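Local coordinates for Ice-binding protein (Flavobacteriaceae bacterium, PDB 5UYT) that probably binds ice through two tandem right-handed beta-solenoid domains and so acts as a bacterial antifreeze protein, at residues 306-311 and 327-332; 88-93 and 107-112. All coordinates share one frame; numbering follows the deposited sequence.

Overall arrangement
Contact 2 (88-93 with 107-112) comes first along the chain and contact 1 (306-311 with 327-332) follows. They belong to different ice-binding-like domains; their centres are about 29 Å apart, their nearest atoms about 20 Å. Each joins successive coils of a right-handed beta-solenoid through the first two strands of a three-stranded parallel sheet: 88-90 and 106-110 in contact 2, 305-307 and 323-327 in contact 1. In both, the second strand ends at an aspartate that opens an Asx turn. The resemblance is consistent with a solenoid design repeated in tandem. Contact 1 lies near the middle of the molecule, beside the first domain, contact 2 far out in that domain.

Contact 1: 306-311 and 327-332; sequences VLTPHT and DAQGNE
Leu307 and Asp327 meet where two neighbouring coils of the second beta-solenoid leave their parallel strands, and a backbone bond from Asp327 N to Leu307 O (2.8 Å) joins them. The bond bends to 150° at the hydrogen. The packing is tight around it: Asp327 CB lies 3.3 Å from Leu307 O and also meets Val306 CG1. Just beyond, Asp327 O is covered by carbon, with Pro309 CD at 3.3 Å and Thr308 CA in a CH...O contact at 3.5 Å. Pro309 CG reaches on to the backbone of Ala328, and Phe336 of the following strand backs both residues.

Contact thins out past Ala328. The chain swings off in a type I' turn from Ala328 to Asn331, with positive phi at Gln329 and Gly330, and the turn also faces Leu210, whose O bonds Asn331 ND2. Gln329 leans back, its extended side chain passing across Thr308 so that Gln329 OE1 stands 3.5 Å from Thr308 CG2. Thr308 OG1 sits between its backbone N and carbonyl carbon (chi1 48°), which turns CG2 to the glutamine, while OG1 hydrogen-bonds to Asp47 of the first ice-binding-like domain. An Asx turn begins the excursion: Asp327 OD1, also bonded by Asn356 ND2, accepts from Gln329 N at 2.9 Å, the donor lying 39° out of the carboxylate plane.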
ATOM      1  N   VAL A 306      -3.185   2.923   0.088  1.00 18.52           N
ATOM      2  CA  VAL A 306      -3.134   1.483  -0.138  1.00 17.83           C
ATOM      3  C   VAL A 306      -1.727   1.018   0.228  1.00 18.16           C
ATOM      4  O   VAL A 306      -0.722   1.624  -0.221  1.00 18.02           O
ATOM      5  CB  VAL A 306      -3.429   1.138  -1.623  1.00 19.49           C
ATOM      6  CG1 VAL A 306      -3.404  -0.373  -1.866  1.00 19.70           C
ATOM      7  CG2 VAL A 306      -4.777   1.713  -2.045  1.00 19.78           C
ATOM      8  N   LEU A 307      -1.662  -0.070   1.004  1.00 17.35           N
ATOM      9  CA  LEU A 307      -0.411  -0.688   1.419  1.00 17.71           C
ATOM     10  C   LEU A 307      -0.298  -2.111   0.840  1.00 17.70           C
ATOM     11  O   LEU A 307      -1.295  -2.694   0.384  1.00 18.29           O
ATOM     12  CB  LEU A 307      -0.315  -0.705   2.956  1.00 16.57           C
ATOM     13  CG  LEU A 307      -0.385   0.685   3.643  1.00 16.27           C
ATOM     14  CD1 LEU A 307      -0.258   0.527   5.176  1.00 16.16           C
ATOM     15  CD2 LEU A 307       0.678   1.654   3.099  1.00 16.86           C
ATOM     16  N   THR A 308       0.939  -2.629   0.833  1.00 18.35           N
ATOM     17  CA  THR A 308       1.280  -3.951   0.295  1.00 18.27           C
ATOM     18  C   THR A 308       2.055  -4.738   1.373  1.00 18.36           C
ATOM     19  O   THR A 308       2.389  -4.174   2.438  1.00 17.89           O
ATOM     20  CB  THR A 308       2.097  -3.808  -1.013  1.00 18.86           C
ATOM     21  OG1 THR A 308       3.155  -2.853  -0.829  1.00 19.25           O
ATOM     22  CG2 THR A 308       1.184  -3.376  -2.164  1.00 18.80           C
ATOM     23  N   PRO A 309       2.312  -6.048   1.140  1.00 19.44           N
ATOM     24  CA  PRO A 309       2.858  -6.842   2.237  1.00 19.46           C
ATOM     25  C   PRO A 309       4.295  -6.423   2.610  1.00 20.06           C
ATOM     26  O   PRO A 309       5.232  -6.601   1.810  1.00 21.05           O
ATOM     27  CB  PRO A 309       2.839  -8.286   1.685  1.00 19.77           C
ATOM     28  CG  PRO A 309       1.736  -8.256   0.683  1.00 19.53           C
ATOM     29  CD  PRO A 309       1.893  -6.910   0.018  1.00 19.42           C
ATOM     30  N   HIS A 310       4.424  -5.839   3.810  1.00 19.62           N
ATOM     31  CA  HIS A 310       5.670  -5.241   4.314  1.00 20.25           C
ATOM     32  C   HIS A 310       5.509  -5.050   5.826  1.00 20.12           C
ATOM     33  O   HIS A 310       4.396  -5.118   6.351  1.00 19.92           O
ATOM     34  CB  HIS A 310       5.896  -3.824   3.742  1.00 20.53           C
ATOM     35  CG  HIS A 310       6.287  -3.783   2.291  1.00 20.70           C
ATOM     36  ND1 HIS A 310       5.405  -3.390   1.307  1.00 21.12           N
ATOM     37  CD2 HIS A 310       7.457  -4.054   1.664  1.00 22.23           C
ATOM     38  CE1 HIS A 310       6.014  -3.416   0.131  1.00 21.77           C
ATOM     39  NE2 HIS A 310       7.258  -3.831   0.316  1.00 22.33           N
ATOM     40  N   THR A 311       6.618  -4.708   6.474  1.00 20.77           N
ATOM     41  CA  THR A 311       6.589  -4.112   7.783  1.00 20.90           C
ATOM     42  C   THR A 311       6.698  -2.586   7.606  1.00 20.60           C
ATOM     43  O   THR A 311       7.709  -2.092   7.089  1.00 20.96           O
ATOM     44  CB  THR A 311       7.768  -4.605   8.616  1.00 22.11           C
ATOM     45  OG1 THR A 311       7.692  -6.031   8.772  1.00 21.47           O
ATOM     46  CG2 THR A 311       7.740  -3.942  10.006  1.00 22.56           C
ATOM     47  N   ASP A 327      -3.372  -4.626   0.455  1.00 17.43           N
ATOM     48  CA  ASP A 327      -3.470  -5.280  -0.844  1.00 18.32           C
ATOM     49  C   ASP A 327      -2.431  -6.390  -0.843  1.00 18.08           C
ATOM     50  O   ASP A 327      -1.215  -6.119  -0.881  1.00 17.50           O
ATOM     51  CB  ASP A 327      -3.142  -4.222  -1.926  1.00 19.32           C
ATOM     52  CG  ASP A 327      -3.074  -4.777  -3.338  1.00 21.39           C
ATOM     53  OD1 ASP A 327      -3.274  -5.990  -3.551  1.00 21.07           O
ATOM     54  OD2 ASP A 327      -2.783  -3.948  -4.266  1.00 21.65           O
ATOM     55  N   ALA A 328      -2.892  -7.640  -0.816  1.00 17.64           N
ATOM     56  CA  ALA A 328      -1.990  -8.794  -0.819  1.00 17.94           C
ATOM     57  C   ALA A 328      -1.468  -9.185  -2.196  1.00 19.05           C
ATOM     58  O   ALA A 328      -0.667 -10.098  -2.298  1.00 19.94           O
ATOM     59  CB  ALA A 328      -2.651 -10.000  -0.129  1.00 17.82           C
ATOM     60  N   GLN A 329      -1.936  -8.492  -3.246  1.00 19.97           N
ATOM     61  CA  GLN A 329      -1.488  -8.752  -4.621  1.00 21.17           C
ATOM     62  C   GLN A 329      -1.617 -10.228  -5.041  1.00 22.15           C
ATOM     63  O   GLN A 329      -0.791 -10.764  -5.822  1.00 22.40           O
ATOM     64  CB  GLN A 329      -0.064  -8.201  -4.847  1.00 22.75           C
ATOM     65  CG  GLN A 329       0.091  -6.740  -4.401  1.00 22.70           C
ATOM     66  CD  GLN A 329       1.445  -6.090  -4.767  1.00 24.09           C
ATOM     67  OE1 GLN A 329       1.479  -4.958  -5.254  1.00 25.54           O
ATOM     68  NE2 GLN A 329       2.540  -6.766  -4.492  1.00 24.35           N
ATOM     69  N   GLY A 330      -2.682 -10.872  -4.583  1.00 21.91           N
ATOM     70  CA  GLY A 330      -2.996 -12.250  -4.982  1.00 23.83           C
ATOM     71  C   GLY A 330      -2.422 -13.334  -4.071  1.00 24.80           C
ATOM     72  O   GLY A 330      -2.675 -14.518  -4.289  1.00 26.80           O
ATOM     73  N   ASN A 331      -1.631 -12.935  -3.076  1.00 23.87           N
ATOM     74  CA  ASN A 331      -0.960 -13.902  -2.172  1.00 23.72           C
ATOM     75  C   ASN A 331      -1.708 -13.952  -0.843  1.00 23.37           C
ATOM     76  O   ASN A 331      -1.495 -13.089   0.018  1.00 21.43           O
ATOM     77  CB  ASN A 331       0.495 -13.494  -1.929  1.00 23.21           C
ATOM     78  CG  ASN A 331       1.193 -14.396  -0.903  1.00 23.71           C
ATOM     79  OD1 ASN A 331       0.674 -15.441  -0.500  1.00 24.03           O
ATOM     80  ND2 ASN A 331       2.369 -13.990  -0.482  1.00 23.65           N
ATOM     81  N   GLU A 332      -2.553 -14.970  -0.662  1.00 24.19           N
ATOM     82  CA  GLU A 332      -3.459 -14.996   0.511  1.00 25.38           C
ATOM     83  C   GLU A 332      -2.690 -15.133   1.820  1.00 24.21           C
ATOM     84  O   GLU A 332      -3.175 -14.714   2.884  1.00 23.56           O
ATOM     85  CB  GLU A 332      -4.521 -16.085   0.385  1.00 29.56           C
ATOM     86  CG  GLU A 332      -3.995 -17.499   0.496  1.00 34.29           C
ATOM     87  CD  GLU A 332      -5.104 -18.544   0.624  1.00 39.72           C
ATOM     88  OE1 GLU A 332      -4.803 -19.718   0.343  1.00 42.94           O
ATOM     89  OE2 GLU A 332      -6.249 -18.205   1.033  1.00 43.27           O
TER

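Contact 2: 88-93 and 107-112; sequences TTLTAG and LTLDGG
Thr88 O is gripped twice, by Thr108 N of the adjoining strand at 3.0 Å and by a water that donates to it at 2.9 Å. The peptide N-H arrives in the carbonyl plane. The same water hydrogen-bonds to Thr108 OG1, so the threonine hydroxyl is tied through solvent to the strand beside it. Further along, Thr108 O takes the N-H of Leu90 (2.8 Å) and Leu90 O takes that of Asp110 (2.9 Å), both bonds almost straight. The pairing opens after this: Ala92 N stands 4.1 Å from Asp110 O, and a second water bridges them, accepting from the former and donating to the latter.

The two faces differ. On one, Thr89 and Thr108 run alongside each other in the same direction. Thr89 CG2, anti to its backbone N (chi1 -60°), is carried across to Asp110 CB at 3.7 Å, with OG1 left facing Thr108 CB. Past the end of the pairing, Thr91 CG2 lies against Asp110 O and OD2. The other face is mostly apolar: Thr88 CG2 packs on Leu107 CD1 at 4.0 Å, Leu90 CD1 meets Leu107 CD1 at 4.2 Å, CB of Leu90 touches CD2 of Leu109, and Phe121 of strand 119-123 packs on both Leu90 and Leu109.

Asp110 also ends the second strand. Its OD1 accepts from Gly112 N, which lies 42° out of the carboxylate plane and closes an Asx turn, and a second bond from Asn139 ND2 of the next coil grips the same oxygen. Parallel strands in register, a mainly apolar inner side and a turn at the corner are characteristic of stacked coils in a right-handed beta-solenoid, here that of the first ice-binding-like domain.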
ATOM      1  N   THR A  88      -8.714   3.250 -31.311  1.00 32.46           N
ATOM      2  CA  THR A  88      -7.784   2.309 -31.960  1.00 32.62           C
ATOM      3  C   THR A  88      -7.430   1.132 -31.052  1.00 31.21           C
ATOM      4  O   THR A  88      -7.376   1.281 -29.835  1.00 30.10           O
ATOM      5  CB  THR A  88      -6.491   3.049 -32.400  1.00 33.68           C
ATOM      6  OG1 THR A  88      -6.795   3.860 -33.542  1.00 35.20           O
ATOM      7  CG2 THR A  88      -5.393   2.093 -32.797  1.00 34.44           C
ATOM      8  N   THR A  89      -7.202  -0.032 -31.651  1.00 31.28           N
ATOM      9  CA  THR A  89      -6.693  -1.205 -30.917  1.00 30.59           C
ATOM     10  C   THR A  89      -5.372  -1.669 -31.522  1.00 31.37           C
ATOM     11  O   THR A  89      -5.266  -1.787 -32.760  1.00 32.15           O
ATOM     12  CB  THR A  89      -7.722  -2.357 -30.912  1.00 31.00           C
ATOM     13  OG1 THR A  89      -8.924  -1.902 -30.272  1.00 30.32           O
ATOM     14  CG2 THR A  89      -7.195  -3.547 -30.113  1.00 30.63           C
ATOM     15  N   LEU A  90      -4.360  -1.893 -30.683  1.00 30.76           N
ATOM     16  CA  LEU A  90      -3.067  -2.431 -31.167  1.00 32.17           C
ATOM     17  C   LEU A  90      -2.712  -3.759 -30.522  1.00 32.20           C
ATOM     18  O   LEU A  90      -2.924  -3.947 -29.328  1.00 31.70           O
ATOM     19  CB  LEU A  90      -1.903  -1.453 -30.915  1.00 31.81           C
ATOM     20  CG  LEU A  90      -1.907  -0.067 -31.549  1.00 32.15           C
ATOM     21  CD1 LEU A  90      -0.871   0.806 -30.863  1.00 31.78           C
ATOM     22  CD2 LEU A  90      -1.606  -0.195 -33.047  1.00 33.38           C
ATOM     23  N   THR A  91      -2.166  -4.668 -31.331  1.00 33.97           N
ATOM     24  CA  THR A  91      -1.607  -5.915 -30.812  1.00 34.32           C
ATOM     25  C   THR A  91      -0.095  -5.736 -30.566  1.00 34.27           C
ATOM     26  O   THR A  91       0.434  -4.621 -30.716  1.00 33.57           O
ATOM     27  CB  THR A  91      -1.916  -7.099 -31.753  1.00 35.83           C
ATOM     28  OG1 THR A  91      -1.638  -6.726 -33.113  1.00 37.47           O
ATOM     29  CG2 THR A  91      -3.386  -7.491 -31.637  1.00 35.96           C
ATOM     30  N   ALA A  92       0.590  -6.809 -30.165  1.00 34.55           N
ATOM     31  CA  ALA A  92       1.996  -6.709 -29.793  1.00 34.61           C
ATOM     32  C   ALA A  92       2.804  -6.063 -30.909  1.00 35.95           C
ATOM     33  O   ALA A  92       2.569  -6.321 -32.101  1.00 37.14           O
ATOM     34  CB  ALA A  92       2.560  -8.072 -29.454  1.00 35.34           C
ATOM     35  N   GLY A  93       3.783  -5.246 -30.544  1.00 35.63           N
ATOM     36  CA  GLY A  93       4.697  -4.740 -31.569  1.00 37.62           C
ATOM     37  C   GLY A  93       5.647  -3.674 -31.066  1.00 37.24           C
ATOM     38  O   GLY A  93       5.536  -3.219 -29.911  1.00 35.31           O
ATOM     39  N   LEU A 107      -7.190   4.159 -26.240  1.00 27.29           N
ATOM     40  CA  LEU A 107      -6.246   3.308 -26.948  1.00 27.42           C
ATOM     41  C   LEU A 107      -6.282   1.958 -26.255  1.00 27.20           C
ATOM     42  O   LEU A 107      -6.078   1.897 -25.042  1.00 26.99           O
ATOM     43  CB  LEU A 107      -4.810   3.866 -26.883  1.00 27.46           C
ATOM     44  CG  LEU A 107      -3.768   2.995 -27.604  1.00 28.76           C
ATOM     45  CD1 LEU A 107      -4.035   2.937 -29.105  1.00 29.84           C
ATOM     46  CD2 LEU A 107      -2.347   3.474 -27.339  1.00 29.02           C
ATOM     47  N   THR A 108      -6.526   0.885 -27.000  1.00 27.33           N
ATOM     48  CA  THR A 108      -6.578  -0.464 -26.411  1.00 26.71           C
ATOM     49  C   THR A 108      -5.364  -1.285 -26.833  1.00 27.16           C
ATOM     50  O   THR A 108      -5.032  -1.361 -28.018  1.00 28.19           O
ATOM     51  CB  THR A 108      -7.904  -1.198 -26.755  1.00 27.03           C
ATOM     52  OG1 THR A 108      -9.001  -0.425 -26.259  1.00 27.14           O
ATOM     53  CG2 THR A 108      -7.966  -2.599 -26.143  1.00 26.90           C
ATOM     54  N   LEU A 109      -4.693  -1.893 -25.853  1.00 26.72           N
ATOM     55  CA  LEU A 109      -3.578  -2.795 -26.139  1.00 27.23           C
ATOM     56  C   LEU A 109      -4.055  -4.219 -25.867  1.00 27.79           C
ATOM     57  O   LEU A 109      -4.403  -4.582 -24.722  1.00 26.74           O
ATOM     58  CB  LEU A 109      -2.335  -2.421 -25.304  1.00 26.78           C
ATOM     59  CG  LEU A 109      -1.963  -0.935 -25.305  1.00 26.22           C
ATOM     60  CD1 LEU A 109      -0.703  -0.684 -24.492  1.00 26.24           C
ATOM     61  CD2 LEU A 109      -1.804  -0.382 -26.731  1.00 27.39           C
ATOM     62  N   ASP A 110      -4.074  -5.009 -26.935  1.00 28.91           N
ATOM     63  CA  ASP A 110      -4.718  -6.322 -26.962  1.00 29.96           C
ATOM     64  C   ASP A 110      -3.629  -7.381 -27.007  1.00 30.16           C
ATOM     65  O   ASP A 110      -2.807  -7.432 -27.945  1.00 30.43           O
ATOM     66  CB  ASP A 110      -5.642  -6.358 -28.190  1.00 31.47           C
ATOM     67  CG  ASP A 110      -6.149  -7.756 -28.556  1.00 33.47           C
ATOM     68  OD1 ASP A 110      -5.897  -8.772 -27.874  1.00 33.21           O
ATOM     69  OD2 ASP A 110      -6.782  -7.828 -29.640  1.00 35.55           O
ATOM     70  N   GLY A 111      -3.600  -8.211 -25.974  1.00 29.37           N
ATOM     71  CA  GLY A 111      -2.510  -9.158 -25.790  1.00 30.25           C
ATOM     72  C   GLY A 111      -2.616 -10.407 -26.653  1.00 31.80           C
ATOM     73  O   GLY A 111      -1.741 -11.270 -26.594  1.00 32.41           O
ATOM     74  N   GLY A 112      -3.690 -10.513 -27.435  1.00 32.03           N
ATOM     75  CA  GLY A 112      -3.894 -11.667 -28.312  1.00 33.70           C
ATOM     76  C   GLY A 112      -3.964 -13.003 -27.588  1.00 33.92           C
ATOM     77  O   GLY A 112      -3.731 -14.059 -28.187  1.00 35.00           O
TER
HETATM   78  O   HOH W   1      -9.550   1.673 -27.971  1.00 28.83           O
HETATM   79  O   HOH W   2      -0.734  -9.108 -28.899  1.00 36.27           O